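LanC-like protein GCR2 (Arabidopsis thaliana, PDB 3T33) binds zinc, is reported to bind abscisic acid and may play a role in abscisic acid signalling, as a member of the LanC-like family. Local coordinates at residues 42-45 with 46-49; 306-309 with 310-314; 33-36 with 37-40. All blocks are in the same frame, centred on the assembly; numbering follows the deposited sequence. Where two conformers were deposited one is given.

All three contacts lie where a helix of this mainly helical, strand-free chain begins, and they follow one another as contact 3, contact 1 and contact 2. Contact 3 opens helix 36-42 and contact 1 opens the next, helix 45-69; their centres are about 13 Å apart, and Phe48 CD1 meets Leu40 O at 3.8 Å. Side chains of both touch helix 353-375, Phe48 and Leu37 on Ser364 among them, so two early helices pack on a late one. Contact 2 starts helix 308-324, with its centre about 30 Å from that of contact 1 and 35 Å from that of contact 3. All three lie away from the zinc site of Cys288, Cys333 and His334.

Contact 1 of 3, residues 42-45 with 46-49; sequences SLPY and KSFS
Tyr45 O is gripped by Ser49 N at 2.7 Å, with the N-H nearly straight, and Ser49 OG lies 2.9 Å from the same Tyr45 O. The pair belongs to the first turn of helix 45-69: Leu43 leaves helix 36-42, and Pro44 is the N-cap of the next. Pro44 O takes the Phe48 N-H at 3.0 Å, in the carbonyl plane, and Ser47 OG adds a weak bond to that oxygen. The hydroxyl proton of Ser49 has Lys46 O as a second possible acceptor, so its direction stays unsettled.

Beside these polar groups the rings of Tyr45 and Phe48 meet obliquely, centroids 5.6 Å apart and planes at 48°. Both residues carry CG anti to the backbone N (chi1 -154° in Tyr45 and 170° in Phe48), which brings the CE2 corner of the tyrosine against CD2 of the phenylalanine. Leu43 approaches Phe48 at about a right angle, its CD2 near the plane of the ring at the edge. Beyond the segments, Tyr45 OH bonds to Met402 O, while Lys360 pairs with the Phe48 ring as a cation-pi partner and bonds to Leu43 O. On the other flank of the tyrosine, Ser49 CB sits 3.7 Å from Tyr45 CE1.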
ATOM      1  N   SER A  42     -11.551 -20.525  10.812  1.00 40.44           N
ATOM      2  CA  SER A  42     -11.443 -21.124  12.156  0.50 41.50           C
ATOM      3  C   SER A  42      -9.998 -21.495  12.495  1.00 41.51           C
ATOM      4  O   SER A  42      -9.621 -21.552  13.657  1.00 43.07           O
ATOM      5  CB  SER A  42     -12.319 -22.395  12.268  0.50 41.18           C
ATOM      6  OG  SER A  42     -13.670 -22.182  11.856  0.50 41.75           O
ATOM      7  N   LEU A  43      -9.212 -21.784  11.466  1.00 41.40           N
ATOM      8  CA  LEU A  43      -7.808 -22.170  11.582  1.00 41.31           C
ATOM      9  C   LEU A  43      -6.993 -21.295  12.582  1.00 40.97           C
ATOM     10  O   LEU A  43      -7.126 -20.050  12.597  1.00 39.39           O
ATOM     11  CB  LEU A  43      -7.216 -22.075  10.208  1.00 41.68           C
ATOM     12  CG  LEU A  43      -6.498 -23.230   9.530  1.00 44.42           C
ATOM     13  CD1 LEU A  43      -7.179 -24.606   9.712  1.00 45.04           C
ATOM     14  CD2 LEU A  43      -6.348 -22.907   8.032  1.00 39.98           C
ATOM     15  N   PRO A  44      -6.206 -21.956  13.475  1.00 40.66           N
ATOM     16  CA  PRO A  44      -5.330 -21.133  14.285  1.00 40.83           C
ATOM     17  C   PRO A  44      -4.211 -20.477  13.396  1.00 39.82           C
ATOM     18  O   PRO A  44      -3.786 -21.023  12.367  1.00 38.94           O
ATOM     19  CB  PRO A  44      -4.781 -22.110  15.335  1.00 40.12           C
ATOM     20  CG  PRO A  44      -4.947 -23.427  14.777  1.00 41.12           C
ATOM     21  CD  PRO A  44      -5.949 -23.399  13.675  1.00 40.43           C
ATOM     22  N   TYR A  45      -3.777 -19.305  13.816  1.00 39.20           N
ATOM     23  CA  TYR A  45      -2.949 -18.464  12.993  1.00 38.97           C
ATOM     24  C   TYR A  45      -1.680 -19.128  12.465  1.00 38.81           C
ATOM     25  O   TYR A  45      -1.343 -18.964  11.311  1.00 38.61           O
ATOM     26  CB  TYR A  45      -2.659 -17.146  13.671  1.00 38.51           C
ATOM     27  CG  TYR A  45      -2.379 -16.100  12.619  1.00 38.51           C
ATOM     28  CD1 TYR A  45      -1.069 -15.774  12.242  1.00 37.68           C
ATOM     29  CD2 TYR A  45      -3.433 -15.476  11.939  1.00 39.43           C
ATOM     30  CE1 TYR A  45      -0.837 -14.819  11.231  1.00 34.50           C
ATOM     31  CE2 TYR A  45      -3.194 -14.555  10.924  1.00 36.99           C
ATOM     32  CZ  TYR A  45      -1.908 -14.233  10.600  1.00 33.87           C
ATOM     33  OH  TYR A  45      -1.736 -13.312   9.629  1.00 32.51           O
ATOM     34  N   LYS A  46      -1.021 -19.908  13.302  1.00 39.31           N
ATOM     35  CA  LYS A  46       0.210 -20.566  12.947  1.00 40.14           C
ATOM     36  C   LYS A  46       0.067 -21.353  11.678  1.00 39.49           C
ATOM     37  O   LYS A  46       0.811 -21.071  10.743  1.00 40.40           O
ATOM     38  CB  LYS A  46       0.749 -21.429  14.079  1.00 41.39           C
ATOM     39  CG  LYS A  46       0.374 -20.819  15.466  1.00 48.50           C
ATOM     40  CD  LYS A  46      -1.131 -20.969  15.886  1.00 52.16           C
ATOM     41  CE  LYS A  46      -1.433 -20.253  17.210  1.00 56.99           C
ATOM     42  NZ  LYS A  46      -1.831 -18.821  16.973  1.00 58.60           N
ATOM     43  N   SER A  47      -0.897 -22.278  11.592  1.00 37.76           N
ATOM     44  CA  SER A  47      -1.098 -23.033  10.349  1.00 35.93           C
ATOM     45  C   SER A  47      -1.857 -22.269   9.240  1.00 33.73           C
ATOM     46  O   SER A  47      -1.688 -22.561   8.036  1.00 31.24           O
ATOM     47  CB  SER A  47      -1.769 -24.389  10.609  1.00 36.08           C
ATOM     48  OG  SER A  47      -2.966 -24.141  11.290  1.00 41.59           O
ATOM     49  N   PHE A  48      -2.697 -21.318   9.629  1.00 32.09           N
ATOM     50  CA  PHE A  48      -3.326 -20.473   8.627  1.00 31.43           C
ATOM     51  C   PHE A  48      -2.233 -19.696   7.860  1.00 30.73           C
ATOM     52  O   PHE A  48      -2.197 -19.730   6.659  1.00 30.80           O
ATOM     53  CB  PHE A  48      -4.282 -19.504   9.295  1.00 32.09           C
ATOM     54  CG  PHE A  48      -4.798 -18.446   8.396  1.00 30.66           C
ATOM     55  CD1 PHE A  48      -5.829 -18.723   7.517  1.00 34.31           C
ATOM     56  CD2 PHE A  48      -4.248 -17.177   8.414  1.00 30.58           C
ATOM     57  CE1 PHE A  48      -6.329 -17.731   6.653  1.00 36.48           C
ATOM     58  CE2 PHE A  48      -4.760 -16.159   7.568  1.00 31.70           C
ATOM     59  CZ  PHE A  48      -5.801 -16.448   6.681  1.00 32.31           C
ATOM     60  N   SER A  49      -1.319 -19.068   8.574  1.00 30.33           N
ATOM     61  CA  SER A  49      -0.251 -18.285   7.914  1.00 32.26           C
ATOM     62  C   SER A  49       0.715 -19.187   7.127  1.00 32.32           C
ATOM     63  O   SER A  49       1.061 -18.860   6.026  1.00 30.52           O
ATOM     64  CB  SER A  49       0.497 -17.381   8.883  1.00 30.54           C
ATOM     65  OG  SER A  49       1.084 -18.199   9.840  1.00 31.34           O
TER

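Contact 2 of 3, residues 306-309 with 310-314; sequences NTKE and FVEAA
One face of the Phe310 ring carries the methyl of Thr307, with CG2 4.1 Å above the ring plane and displaced toward the rim; Thr307 CB is closer to the ring atoms, 3.7 Å from Phe310 CD2. The carboxylate of Glu309 reaches the same ring obliquely, OE1 lying 4.0 Å from Phe310 CE1 with the two planes only 10° apart. Glu309 gets there as an extended chain whose CG is anti to the backbone N (chi1 -175°), and its OE1 also makes a weak hydrogen bond to Ser261. Other helices also touch the ring: Leu298, Ala301 and Tyr305 of helix 291-305, and Leu260 and Ile264 of helix 250-265.

These side chains lie on the first turn of helix 308-324, with Thr307 at the N-cap. The threonine side chain makes no capping bond; Thr307 O begins the helical i to i+4 bonding by accepting Val311 N at 3.1 Å and, from well above the carbonyl plane, also takes Phe310 N. One residue on, Lys308 O accepts Glu312 N at 3.0 Å.

On the exposed flank, Lys308 bends at chi2, chi3 and chi4 and crosses the Glu312 side chain obliquely. The closest approach is by a methylene, Lys308 CD to Glu312 OE2 at 3.3 Å, whereas the salt bridge from Lys308 NZ to that oxygen is long, at 3.7 Å.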
ATOM      1  N   ASN A 306      -2.078  10.743  18.408  1.00 52.14           N
ATOM      2  CA  ASN A 306      -2.857  10.165  19.503  1.00 53.48           C
ATOM      3  C   ASN A 306      -4.101  10.959  19.870  1.00 53.96           C
ATOM      4  O   ASN A 306      -4.240  11.478  20.959  1.00 54.38           O
ATOM      5  CB  ASN A 306      -2.013   9.866  20.743  1.00 53.35           C
ATOM      6  CG  ASN A 306      -2.613   8.725  21.557  1.00 56.04           C
ATOM      7  OD1 ASN A 306      -3.563   8.067  21.090  1.00 54.90           O
ATOM      8  ND2 ASN A 306      -2.081   8.481  22.763  1.00 55.51           N
ATOM      9  N   THR A 307      -5.023  11.023  18.942  1.00 54.55           N
ATOM     10  CA  THR A 307      -6.170  11.856  19.115  1.00 55.18           C
ATOM     11  C   THR A 307      -7.339  10.926  19.033  1.00 54.98           C
ATOM     12  O   THR A 307      -7.323   9.996  18.222  1.00 55.14           O
ATOM     13  CB  THR A 307      -6.193  12.855  17.953  1.00 55.53           C
ATOM     14  OG1 THR A 307      -5.253  13.896  18.236  1.00 58.45           O
ATOM     15  CG2 THR A 307      -7.512  13.466  17.779  1.00 55.86           C
ATOM     16  N   LYS A 308      -8.352  11.176  19.854  1.00 54.27           N
ATOM     17  CA  LYS A 308      -9.582  10.420  19.801  1.00 53.21           C
ATOM     18  C   LYS A 308     -10.175  10.522  18.426  1.00 51.79           C
ATOM     19  O   LYS A 308     -10.610   9.513  17.856  1.00 51.70           O
ATOM     20  CB  LYS A 308     -10.592  10.959  20.805  1.00 53.87           C
ATOM     21  CG  LYS A 308     -12.009  10.401  20.627  1.00 56.83           C
ATOM     22  CD  LYS A 308     -12.309   9.322  21.668  1.00 63.25           C
ATOM     23  CE  LYS A 308     -13.027   9.929  22.880  1.00 66.76           C
ATOM     24  NZ  LYS A 308     -14.398  10.426  22.491  1.00 66.48           N
ATOM     25  N   GLU A 309     -10.215  11.744  17.905  1.00 50.50           N
ATOM     26  CA  GLU A 309     -10.828  12.001  16.600  1.00 49.22           C
ATOM     27  C   GLU A 309     -10.304  11.049  15.511  1.00 47.69           C
ATOM     28  O   GLU A 309     -11.078  10.612  14.672  1.00 47.96           O
ATOM     29  CB  GLU A 309     -10.582  13.446  16.155  1.00 49.55           C
ATOM     30  CG  GLU A 309     -11.313  13.825  14.826  1.00 51.88           C
ATOM     31  CD  GLU A 309     -10.898  15.191  14.264  1.00 54.19           C
ATOM     32  OE1 GLU A 309      -9.898  15.770  14.760  1.00 54.21           O
ATOM     33  OE2 GLU A 309     -11.579  15.672  13.319  1.00 55.78           O
ATOM     34  N   PHE A 310      -8.994  10.772  15.542  1.00 45.52           N
ATOM     35  CA  PHE A 310      -8.279  10.072  14.476  1.00 44.11           C
ATOM     36  C   PHE A 310      -8.467   8.587  14.681  1.00 43.12           C
ATOM     37  O   PHE A 310      -8.940   7.927  13.773  1.00 42.74           O
ATOM     38  CB  PHE A 310      -6.758  10.437  14.437  1.00 44.34           C
ATOM     39  CG  PHE A 310      -6.457  11.866  13.943  1.00 42.86           C
ATOM     40  CD1 PHE A 310      -7.314  12.528  13.060  1.00 40.35           C
ATOM     41  CD2 PHE A 310      -5.302  12.521  14.356  1.00 43.29           C
ATOM     42  CE1 PHE A 310      -7.061  13.833  12.628  1.00 40.93           C
ATOM     43  CE2 PHE A 310      -5.027  13.810  13.922  1.00 41.62           C
ATOM     44  CZ  PHE A 310      -5.924  14.472  13.046  1.00 40.87           C
ATOM     45  N   VAL A 311      -8.156   8.091  15.889  1.00 42.14           N
ATOM     46  CA  VAL A 311      -8.437   6.712  16.290  1.00 41.89           C
ATOM     47  C   VAL A 311      -9.844   6.282  15.835  1.00 42.15           C
ATOM     48  O   VAL A 311     -10.013   5.291  15.107  1.00 42.43           O
ATOM     49  CB  VAL A 311      -8.332   6.540  17.832  1.00 42.34           C
ATOM     50  CG1 VAL A 311      -8.548   5.092  18.242  1.00 41.36           C
ATOM     51  CG2 VAL A 311      -7.006   6.951  18.325  1.00 42.16           C
ATOM     52  N   GLU A 312     -10.853   7.065  16.206  1.00 41.73           N
ATOM     53  CA  GLU A 312     -12.218   6.653  15.975  1.00 42.21           C
ATOM     54  C   GLU A 312     -12.562   6.736  14.514  1.00 41.04           C
ATOM     55  O   GLU A 312     -13.291   5.876  13.990  1.00 41.50           O
ATOM     56  CB  GLU A 312     -13.213   7.487  16.819  1.00 43.20           C
ATOM     57  CG  GLU A 312     -13.246   7.111  18.337  1.00 46.94           C
ATOM     58  CD  GLU A 312     -14.381   7.842  19.107  1.00 54.98           C
ATOM     59  OE1 GLU A 312     -15.008   8.778  18.523  1.00 51.93           O
ATOM     60  OE2 GLU A 312     -14.654   7.468  20.292  1.00 59.55           O
ATOM     61  N   ALA A 313     -12.037   7.777  13.865  1.00 39.59           N
ATOM     62  CA  ALA A 313     -12.257   7.966  12.443  1.00 38.35           C
ATOM     63  C   ALA A 313     -11.639   6.809  11.628  1.00 37.32           C
ATOM     64  O   ALA A 313     -12.257   6.303  10.683  1.00 35.21           O
ATOM     65  CB  ALA A 313     -11.708   9.310  11.996  1.00 38.03           C
ATOM     66  N   ALA A 314     -10.428   6.398  12.029  1.00 36.65           N
ATOM     67  CA  ALA A 314      -9.754   5.217  11.436  1.00 36.80           C
ATOM     68  C   ALA A 314     -10.622   3.979  11.586  1.00 37.52           C
ATOM     69  O   ALA A 314     -10.806   3.250  10.610  1.00 37.79           O
ATOM     70  CB  ALA A 314      -8.387   4.963  12.083  1.00 35.23           C
TER

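Contact 3 of 3, residues 33-36 with 37-40; sequences CKDS and LTKL
Asp35 OD1 receives two donors from a single residue, Thr38 N at 2.6 Å and Thr38 OG1 at 2.8 Å. They come from different directions: the amide meets the oxygen nearly along its C-O axis with an N-H angle of 165°, while the hydroxyl stands above the carboxylate plane, 48° out of it. Two bonds on one oxygen should restrain rotation of the carboxylate. With chi1 at 54°, Asp35 holds CG between its own backbone N and carbonyl carbon, which turns the carboxylate back over the start of the helix. The hydroxyl of Thr38 is also folded back, and Thr38 OG1 lies 2.8 Å from Asp35 N.

This is a side-chain N-cap: Asp35 occupies the cap position of helix 36-42, and its carboxylate takes up an amide N-H of the first turn. The negative group at the N-terminal end would probably also interact favourably with the helix dipole. The backbone bond from Lys39 N to Asp35 O is weak; the next one along, Leu40 N to Ser36 O at 3.1 Å, is firmer.

Around that polar centre, the aliphatic chain of Lys39 runs past the capping residue, with Lys39 CE 4.0 Å from Lys34 CB. Leu37 and Leu40 pack on helix 353-375, touching Ser364, Leu367 and Asp368. Ser36 OG, next to the cap, is hydrogen-bonded to Asp368 OD1 of that same helix.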
ATOM      1  N   CYS A  33     -23.045 -24.057   9.158  1.00 53.42           N
ATOM      2  CA  CYS A  33     -22.564 -24.429   7.837  1.00 53.22           C
ATOM      3  C   CYS A  33     -21.013 -24.451   7.860  1.00 53.05           C
ATOM      4  O   CYS A  33     -20.394 -23.528   8.368  1.00 52.73           O
ATOM      5  CB  CYS A  33     -23.224 -23.524   6.749  1.00 53.62           C
ATOM      6  SG  CYS A  33     -22.608 -23.651   4.962  1.00 49.29           S
ATOM      7  N   LYS A  34     -20.406 -25.529   7.367  1.00 52.71           N
ATOM      8  CA  LYS A  34     -18.937 -25.636   7.339  1.00 53.26           C
ATOM      9  C   LYS A  34     -18.370 -25.977   5.958  1.00 52.02           C
ATOM     10  O   LYS A  34     -18.191 -27.142   5.627  1.00 53.00           O
ATOM     11  CB  LYS A  34     -18.406 -26.686   8.319  1.00 53.94           C
ATOM     12  CG  LYS A  34     -18.723 -26.487   9.817  1.00 56.95           C
ATOM     13  CD  LYS A  34     -18.727 -27.898  10.503  1.00 59.09           C
ATOM     14  CE  LYS A  34     -20.133 -28.383  10.902  1.00 58.30           C
ATOM     15  NZ  LYS A  34     -20.538 -27.751  12.191  1.00 52.39           N
ATOM     16  N   ASP A  35     -18.054 -24.948   5.173  1.00 49.45           N
ATOM     17  CA  ASP A  35     -17.430 -25.128   3.859  1.00 46.89           C
ATOM     18  C   ASP A  35     -15.904 -25.038   3.956  1.00 44.80           C
ATOM     19  O   ASP A  35     -15.343 -25.201   5.040  1.00 44.40           O
ATOM     20  CB  ASP A  35     -17.957 -24.090   2.867  1.00 46.30           C
ATOM     21  CG  ASP A  35     -17.797 -22.669   3.371  1.00 46.92           C
ATOM     22  OD1 ASP A  35     -16.927 -22.438   4.237  1.00 45.86           O
ATOM     23  OD2 ASP A  35     -18.542 -21.783   2.903  1.00 45.09           O
ATOM     24  N   SER A  36     -15.231 -24.781   2.834  1.00 42.16           N
ATOM     25  CA  SER A  36     -13.773 -24.678   2.856  1.00 40.16           C
ATOM     26  C   SER A  36     -13.339 -23.305   3.396  1.00 38.99           C
ATOM     27  O   SER A  36     -12.415 -23.203   4.162  1.00 38.93           O
ATOM     28  CB  SER A  36     -13.202 -24.975   1.470  1.00 39.20           C
ATOM     29  OG  SER A  36     -13.755 -24.082   0.525  1.00 38.44           O
ATOM     30  N   LEU A  37     -14.071 -22.267   3.019  1.00 38.38           N
ATOM     31  CA  LEU A  37     -13.897 -20.934   3.539  1.00 37.44           C
ATOM     32  C   LEU A  37     -14.015 -20.824   5.084  1.00 38.04           C
ATOM     33  O   LEU A  37     -13.142 -20.221   5.729  1.00 35.86           O
ATOM     34  CB  LEU A  37     -14.879 -20.004   2.849  1.00 37.05           C
ATOM     35  CG  LEU A  37     -14.587 -18.481   2.809  1.00 37.84           C
ATOM     36  CD1 LEU A  37     -15.542 -17.656   3.570  1.00 36.07           C
ATOM     37  CD2 LEU A  37     -13.098 -18.059   3.106  1.00 31.77           C
ATOM     38  N   THR A  38     -15.070 -21.412   5.675  1.00 37.72           N
ATOM     39  CA  THR A  38     -15.279 -21.276   7.107  1.00 38.42           C
ATOM     40  C   THR A  38     -14.202 -22.039   7.814  1.00 37.92           C
ATOM     41  O   THR A  38     -13.790 -21.662   8.879  1.00 37.08           O
ATOM     42  CB  THR A  38     -16.699 -21.804   7.575  1.00 38.81           C
ATOM     43  OG1 THR A  38     -16.905 -23.099   6.991  1.00 44.75           O
ATOM     44  CG2 THR A  38     -17.828 -20.868   7.094  1.00 37.93           C
ATOM     45  N   LYS A  39     -13.755 -23.143   7.237  1.00 38.49           N
ATOM     46  CA  LYS A  39     -12.702 -23.921   7.881  1.00 39.90           C
ATOM     47  C   LYS A  39     -11.397 -23.111   7.928  1.00 39.79           C
ATOM     48  O   LYS A  39     -10.740 -23.067   8.961  1.00 39.57           O
ATOM     49  CB  LYS A  39     -12.531 -25.278   7.183  1.00 40.63           C
ATOM     50  CG  LYS A  39     -13.841 -26.131   7.363  1.00 45.92           C
ATOM     51  CD  LYS A  39     -13.703 -27.584   6.869  1.00 55.41           C
ATOM     52  CE  LYS A  39     -15.016 -28.393   7.065  1.00 60.99           C
ATOM     53  NZ  LYS A  39     -14.773 -29.855   7.402  1.00 63.12           N
ATOM     54  N   LEU A  40     -11.047 -22.450   6.829  1.00 38.70           N
ATOM     55  CA  LEU A  40      -9.925 -21.504   6.830  1.00 39.45           C
ATOM     56  C   LEU A  40     -10.067 -20.471   7.970  1.00 39.50           C
ATOM     57  O   LEU A  40      -9.129 -20.217   8.724  1.00 38.54           O
ATOM     58  CB  LEU A  40      -9.849 -20.763   5.484  1.00 39.77           C
ATOM     59  CG  LEU A  40      -9.366 -21.525   4.266  1.00 41.15           C
ATOM     60  CD1 LEU A  40      -9.498 -20.706   2.964  1.00 41.68           C
ATOM     61  CD2 LEU A  40      -7.922 -21.755   4.545  1.00 44.24           C
TER